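Uncharacterized protein (Pyrococcus furiosus, PDB 3WL4) probably acts as a metal-dependent deacetylase of the GlcNAc-PI de-N-acetylase (LmbE-like) family, removing acetyl groups from N-acetylated sugars. Local coordinates at residues 137-142 against 188-193; 39-44 against 64-69. All blocks are in the same frame, centred on the assembly; numbering follows the deposited sequence.

Overall arrangement
Running from the N terminus, the chain first builds strand 33-38, turns through 39-42 into helix 43-57 and returns along strand 61-68; interaction 2 closes this beta-alpha-beta unit where both strands end. Interaction 1 opens later, joining the end of strand 135-139 to that of strand 186-190, the last in the order of the parallel sheet, across a connection rich in helix. The two contacts therefore follow in series, neither nested nor crossed, with centres about 14 Å apart. Both lie at C-terminal strand ends of this one sheet, with strand 33-38 between strands 61-68 and 135-139. They meet directly: Pro139 packs on Pro39, and Tyr191 OH probably hydrogen-bonds to the cadmium ligand Asp43 OD1, at 2.8 Å.

Interaction 1. Residues 137-142 against 188-193; sequences FAPDPW and ALYYTH. With CA (calcium ion), chain E; TAM (tris(hydroxyethyl)aminomethane), chain K.
Asp140 OD2 is gripped twice: Thr192 OG1 donates to it over 2.7 Å, on the anti lone pair, and a water donates at 2.8 Å while accepting from His193 N. CG of Asp140 stands opposite the backbone N (chi1 180°), which carries the carboxylate across to Thr192. Its other oxygen, OD1, closes an Asx turn: Trp142 N donates to Asp140 OD1 over 2.9 Å, coming from above the carboxylate plane. With an alanine here, the Thr192 hydroxyl is likely to lose this acceptor, and the turn before Trp142 the carboxylate that closes it. Behind this bend the strands pair in parallel: Ala138 N bonds to Ala188 O, Tyr190 N to Ala138 O, and Asp140 N to Tyr190 O at 2.8 Å. Pro139 lies alongside Tyr190, its N over one ring face, while Ala188 CB touches Phe137 CD1 at 3.5 Å and Leu189 CD1 meets the Trp142 ring at its edge. His193 NE2 binds calcium at 2.3 Å, an ion shared with Asp265 of a second subunit. The Tyr190 hydroxyl bonds to Ile37 O, tying this strand pair to strand 33-38; helix 149-164 packs against Ala138, Pro139 and Trp142, and helix 43-57 against Phe137, Tyr190 and Tyr191.

Interaction 2. Residues 39-44 against 64-69; sequences PHPDDC and YICMTD. With CD (cadmium ion), chain C; TAM (tris(hydroxyethyl)aminomethane), chain K.
Cys44 lies over one face of the Tyr64 ring, SG 4.0 Å from the centroid and only 11° off the normal, a sulfur-aromatic contact to which CB adds a CH-pi approach. It joins helix 43-57 to strand 61-68 within a beta-alpha-beta unit of the Rossmann-like sheet. The link between the first strand and this helix carries the Pro-His-Pro-Asp-Asp sequence, the metal-binding motif of the family. Its type II turn, His40 to Asp43, is closed by Asp43 N bonding to His40 O, and Asp43 OD2 takes His40 N on its anti lone pair. Asp43 OD2 also binds cadmium, at 2.3 Å, so the turn and the metal fix one carboxylate together. Asp43 OD1, His40 ND1, the N and O4 atoms of the bound tris(hydroxyethyl)aminomethane and His151 complete the site, consistent with the catalytic metal position of relatives; His40 NE2 is hydrogen-bonded to Asp150 OD2. Cys66 SG, set anti to its own N (chi1 -170°), rests against Pro41, 3.7 Å from CD. At the strand end, Pro39 O receives a weak bond from Thr68 N and a firmer one from the Thr68 hydroxyl, OG1 to Pro39 O 2.8 Å.

Interaction 1. Residues 137-142 against 188-193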
# COMPACT_ATOMS: atom_id res chain seq x y z
N PHE A 137 20.57 -8.71 -18.49
CA PHE A 137 20.39 -7.43 -19.12
C PHE A 137 19.05 -6.84 -18.71
O PHE A 137 18.07 -7.51 -18.59
CB PHE A 137 20.31 -7.68 -20.64
CG PHE A 137 21.65 -8.17 -21.31
CD1 PHE A 137 22.47 -7.29 -21.97
CD2 PHE A 137 21.92 -9.54 -21.28
CE1 PHE A 137 23.67 -7.72 -22.59
CE2 PHE A 137 23.18 -10.00 -21.85
CZ PHE A 137 24.03 -9.08 -22.48
N ALA A 138 19.07 -5.55 -18.56
CA ALA A 138 17.82 -4.78 -18.22
C ALA A 138 17.94 -3.33 -18.65
O ALA A 138 19.05 -2.87 -18.91
CB ALA A 138 17.69 -4.81 -16.63
N PRO A 139 16.83 -2.60 -18.69
CA PRO A 139 16.94 -1.14 -19.02
C PRO A 139 17.70 -0.36 -17.95
O PRO A 139 17.66 -0.73 -16.75
CB PRO A 139 15.48 -0.61 -19.01
CG PRO A 139 14.63 -1.95 -19.32
CD PRO A 139 15.44 -3.06 -18.52
N ASP A 140 18.42 0.67 -18.42
CA ASP A 140 19.09 1.56 -17.50
C ASP A 140 18.02 2.48 -16.83
O ASP A 140 17.39 3.33 -17.50
CB ASP A 140 20.03 2.42 -18.33
CG ASP A 140 20.82 3.42 -17.56
OD1 ASP A 140 20.49 3.72 -16.37
OD2 ASP A 140 21.84 3.99 -18.10
N PRO A 141 17.78 2.32 -15.53
CA PRO A 141 16.69 3.15 -14.92
C PRO A 141 17.05 4.59 -14.76
O PRO A 141 16.12 5.37 -14.44
CB PRO A 141 16.54 2.43 -13.50
CG PRO A 141 18.00 1.96 -13.17
CD PRO A 141 18.51 1.41 -14.59
N TRP A 142 18.25 4.93 -15.00
CA TRP A 142 18.68 6.35 -14.95
C TRP A 142 18.72 7.02 -16.32
O TRP A 142 19.15 8.20 -16.40
CB TRP A 142 20.07 6.48 -14.36
CG TRP A 142 20.12 5.92 -12.90
CD1 TRP A 142 19.63 6.54 -11.80
CD2 TRP A 142 20.64 4.64 -12.52
NE1 TRP A 142 19.84 5.71 -10.67
CE2 TRP A 142 20.43 4.54 -11.10
CE3 TRP A 142 21.25 3.60 -13.21
CZ2 TRP A 142 20.86 3.43 -10.36
CZ3 TRP A 142 21.66 2.44 -12.47
CH2 TRP A 142 21.44 2.38 -11.08
N ALA A 188 24.28 -5.95 -17.65
CA ALA A 188 24.51 -4.92 -18.68
C ALA A 188 23.17 -4.18 -18.89
O ALA A 188 22.13 -4.84 -19.11
CB ALA A 188 24.88 -5.68 -20.04
N LEU A 189 23.27 -2.85 -18.89
CA LEU A 189 22.00 -2.01 -18.98
C LEU A 189 21.89 -1.57 -20.41
O LEU A 189 22.84 -0.92 -20.96
CB LEU A 189 22.12 -0.80 -18.07
CG LEU A 189 22.36 -1.27 -16.59
CD1 LEU A 189 22.47 0.04 -15.77
CD2 LEU A 189 21.17 -2.10 -16.10
N TYR A 190 20.73 -1.84 -21.00
CA TYR A 190 20.44 -1.30 -22.38
C TYR A 190 19.53 -0.11 -22.26
O TYR A 190 19.20 0.33 -21.14
CB TYR A 190 19.89 -2.40 -23.30
CG TYR A 190 18.60 -3.05 -22.93
CD1 TYR A 190 18.55 -4.16 -22.01
CD2 TYR A 190 17.41 -2.50 -23.41
CE1 TYR A 190 17.34 -4.74 -21.76
CE2 TYR A 190 16.18 -3.08 -23.12
CZ TYR A 190 16.13 -4.21 -22.28
OH TYR A 190 14.91 -4.81 -22.02
N TYR A 191 19.09 0.50 -23.38
CA TYR A 191 18.36 1.75 -23.29
C TYR A 191 19.09 2.78 -22.49
O TYR A 191 18.50 3.39 -21.53
CB TYR A 191 16.88 1.59 -22.83
CG TYR A 191 15.86 0.84 -23.67
CD1 TYR A 191 15.83 0.98 -25.07
CD2 TYR A 191 14.84 0.11 -23.05
CE1 TYR A 191 14.84 0.43 -25.80
CE2 TYR A 191 13.81 -0.51 -23.82
CZ TYR A 191 13.85 -0.30 -25.21
OH TYR A 191 12.81 -0.79 -25.90
N THR A 192 20.37 2.99 -22.84
CA THR A 192 21.24 3.84 -22.00
C THR A 192 21.78 5.03 -22.72
O THR A 192 22.15 4.94 -23.93
CB THR A 192 22.36 2.96 -21.37
OG1 THR A 192 23.11 3.82 -20.48
CG2 THR A 192 23.35 2.42 -22.44
N HIS A 193 21.84 6.16 -22.04
CA HIS A 193 22.54 7.37 -22.56
C HIS A 193 24.04 7.31 -22.25
O HIS A 193 24.78 8.18 -22.82
CB HIS A 193 21.83 8.60 -21.94
CG HIS A 193 22.52 9.94 -21.98
ND1 HIS A 193 22.92 10.66 -20.87
CD2 HIS A 193 22.77 10.73 -23.08
CE1 HIS A 193 23.41 11.82 -21.29
NE2 HIS A 193 23.37 11.88 -22.62
CA CA E . 23.75 13.70 -24.04
C TAM K . 7.61 0.14 -26.39
C1 TAM K . 6.47 0.96 -25.90
C2 TAM K . 9.01 0.61 -26.32
C3 TAM K . 7.39 -0.25 -27.80
C4 TAM K . 7.08 2.01 -25.08
C5 TAM K . 9.12 1.00 -24.81
C6 TAM K . 6.15 -0.93 -28.03
N TAM K . 7.56 -1.13 -25.41
O4 TAM K . 6.95 1.16 -23.80
O5 TAM K . 10.38 0.97 -24.86
O6 TAM K . 4.80 -0.41 -27.66
O HOH W 1 16.35 2.70 -19.89
O HOH W 2 21.11 6.33 -19.39
O HOH W 3 25.25 15.41 -24.14
O HOH W 4 24.41 13.77 -21.84
O HOH W 5 23.78 12.61 -26.20

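Interaction 2. Residues 39-44 against 64-69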
# COMPACT_ATOMS: atom_id res chain seq x y z
N PRO A 39 10.52 -4.67 -19.90
CA PRO A 39 9.26 -4.20 -19.26
C PRO A 39 8.01 -4.67 -19.94
O PRO A 39 7.06 -5.10 -19.30
CB PRO A 39 9.40 -2.65 -19.34
CG PRO A 39 10.93 -2.37 -19.36
CD PRO A 39 11.52 -3.61 -20.21
N HIS A 40 8.03 -4.59 -21.34
CA HIS A 40 6.87 -5.01 -22.10
C HIS A 40 7.35 -5.96 -23.24
O HIS A 40 8.52 -5.98 -23.58
CB HIS A 40 6.35 -3.71 -22.83
CG HIS A 40 6.00 -2.61 -21.87
ND1 HIS A 40 6.67 -1.41 -21.90
CD2 HIS A 40 5.05 -2.54 -20.88
CE1 HIS A 40 6.23 -0.65 -20.92
NE2 HIS A 40 5.20 -1.27 -20.33
N PRO A 41 6.35 -6.64 -23.85
CA PRO A 41 6.73 -7.48 -25.00
C PRO A 41 7.21 -6.47 -26.13
O PRO A 41 6.52 -5.50 -26.45
CB PRO A 41 5.41 -8.09 -25.42
CG PRO A 41 4.51 -8.07 -24.18
CD PRO A 41 4.94 -6.75 -23.46
N ASP A 42 8.38 -6.77 -26.57
CA ASP A 42 9.08 -6.07 -27.68
C ASP A 42 10.25 -5.26 -27.18
O ASP A 42 11.12 -4.95 -27.95
CB ASP A 42 8.28 -5.24 -28.66
CG ASP A 42 7.75 -3.88 -28.10
OD1 ASP A 42 8.36 -3.30 -27.15
OD2 ASP A 42 6.73 -3.30 -28.69
N ASP A 43 10.46 -5.10 -25.83
CA ASP A 43 11.58 -4.29 -25.48
C ASP A 43 12.94 -4.92 -25.65
O ASP A 43 13.94 -4.25 -25.93
CB ASP A 43 11.50 -3.81 -23.96
CG ASP A 43 10.47 -2.71 -23.78
OD1 ASP A 43 10.57 -1.62 -24.51
OD2 ASP A 43 9.48 -2.78 -23.00
N CYS A 44 13.04 -6.24 -25.50
CA CYS A 44 14.38 -6.96 -25.72
C CYS A 44 14.70 -6.78 -27.24
O CYS A 44 15.83 -6.44 -27.51
CB CYS A 44 14.23 -8.45 -25.48
SG CYS A 44 14.28 -8.64 -23.60
N TYR A 64 14.21 -14.82 -21.84
CA TYR A 64 13.57 -13.48 -21.49
C TYR A 64 12.79 -13.65 -20.17
O TYR A 64 12.21 -14.70 -19.86
CB TYR A 64 12.53 -13.13 -22.49
CG TYR A 64 13.05 -12.69 -23.85
CD1 TYR A 64 14.40 -12.62 -24.13
CD2 TYR A 64 12.06 -12.35 -24.77
CE1 TYR A 64 14.81 -12.15 -25.47
CE2 TYR A 64 12.45 -11.84 -26.05
CZ TYR A 64 13.77 -11.78 -26.30
OH TYR A 64 14.15 -11.32 -27.58
N ILE A 65 12.78 -12.51 -19.42
CA ILE A 65 11.71 -12.30 -18.41
C ILE A 65 10.92 -11.07 -18.89
O ILE A 65 11.63 -10.03 -19.08
CB ILE A 65 12.29 -12.04 -17.00
CG1 ILE A 65 13.03 -13.29 -16.51
CG2 ILE A 65 11.08 -11.80 -16.04
CD1 ILE A 65 13.78 -13.01 -15.15
N CYS A 66 9.64 -11.19 -19.09
CA CYS A 66 8.80 -10.01 -19.48
C CYS A 66 7.99 -9.65 -18.27
O CYS A 66 7.25 -10.43 -17.77
CB CYS A 66 7.99 -10.40 -20.69
SG CYS A 66 7.19 -8.93 -21.41
N MSE A 67 8.18 -8.39 -17.86
CA MSE A 67 7.55 -8.03 -16.56
C MSE A 67 6.10 -7.80 -16.64
O MSE A 67 5.40 -8.13 -15.68
CB MSE A 67 8.13 -6.64 -16.17
CG MSE A 67 9.66 -6.53 -16.07
SE MSE A 67 10.46 -7.80 -14.79
CE MSE A 67 9.79 -7.08 -13.15
N THR A 68 5.58 -7.31 -17.80
CA THR A 68 4.18 -7.00 -17.93
C THR A 68 3.55 -7.65 -19.19
O THR A 68 4.27 -8.29 -19.99
CB THR A 68 3.87 -5.50 -17.96
OG1 THR A 68 4.26 -5.00 -19.29
CG2 THR A 68 4.57 -4.67 -16.91
N ASP A 69 2.26 -7.49 -19.28
CA ASP A 69 1.50 -8.22 -20.34
C ASP A 69 1.23 -7.35 -21.57
O ASP A 69 0.70 -7.86 -22.53
CB ASP A 69 0.19 -8.69 -19.74
CG ASP A 69 -0.64 -7.56 -19.07
OD1 ASP A 69 -0.34 -6.36 -19.34
OD2 ASP A 69 -1.57 -7.94 -18.28
CD CD C . 8.42 -0.78 -23.33
C TAM K . 7.61 0.14 -26.39
C1 TAM K . 6.47 0.96 -25.90
C2 TAM K . 9.01 0.61 -26.32
C3 TAM K . 7.39 -0.25 -27.80
C4 TAM K . 7.08 2.01 -25.08
C5 TAM K . 9.12 1.00 -24.81
C6 TAM K . 6.15 -0.93 -28.03
N TAM K . 7.56 -1.13 -25.41
O4 TAM K . 6.95 1.16 -23.80
O5 TAM K . 10.38 0.97 -24.86
O6 TAM K . 4.80 -0.41 -27.66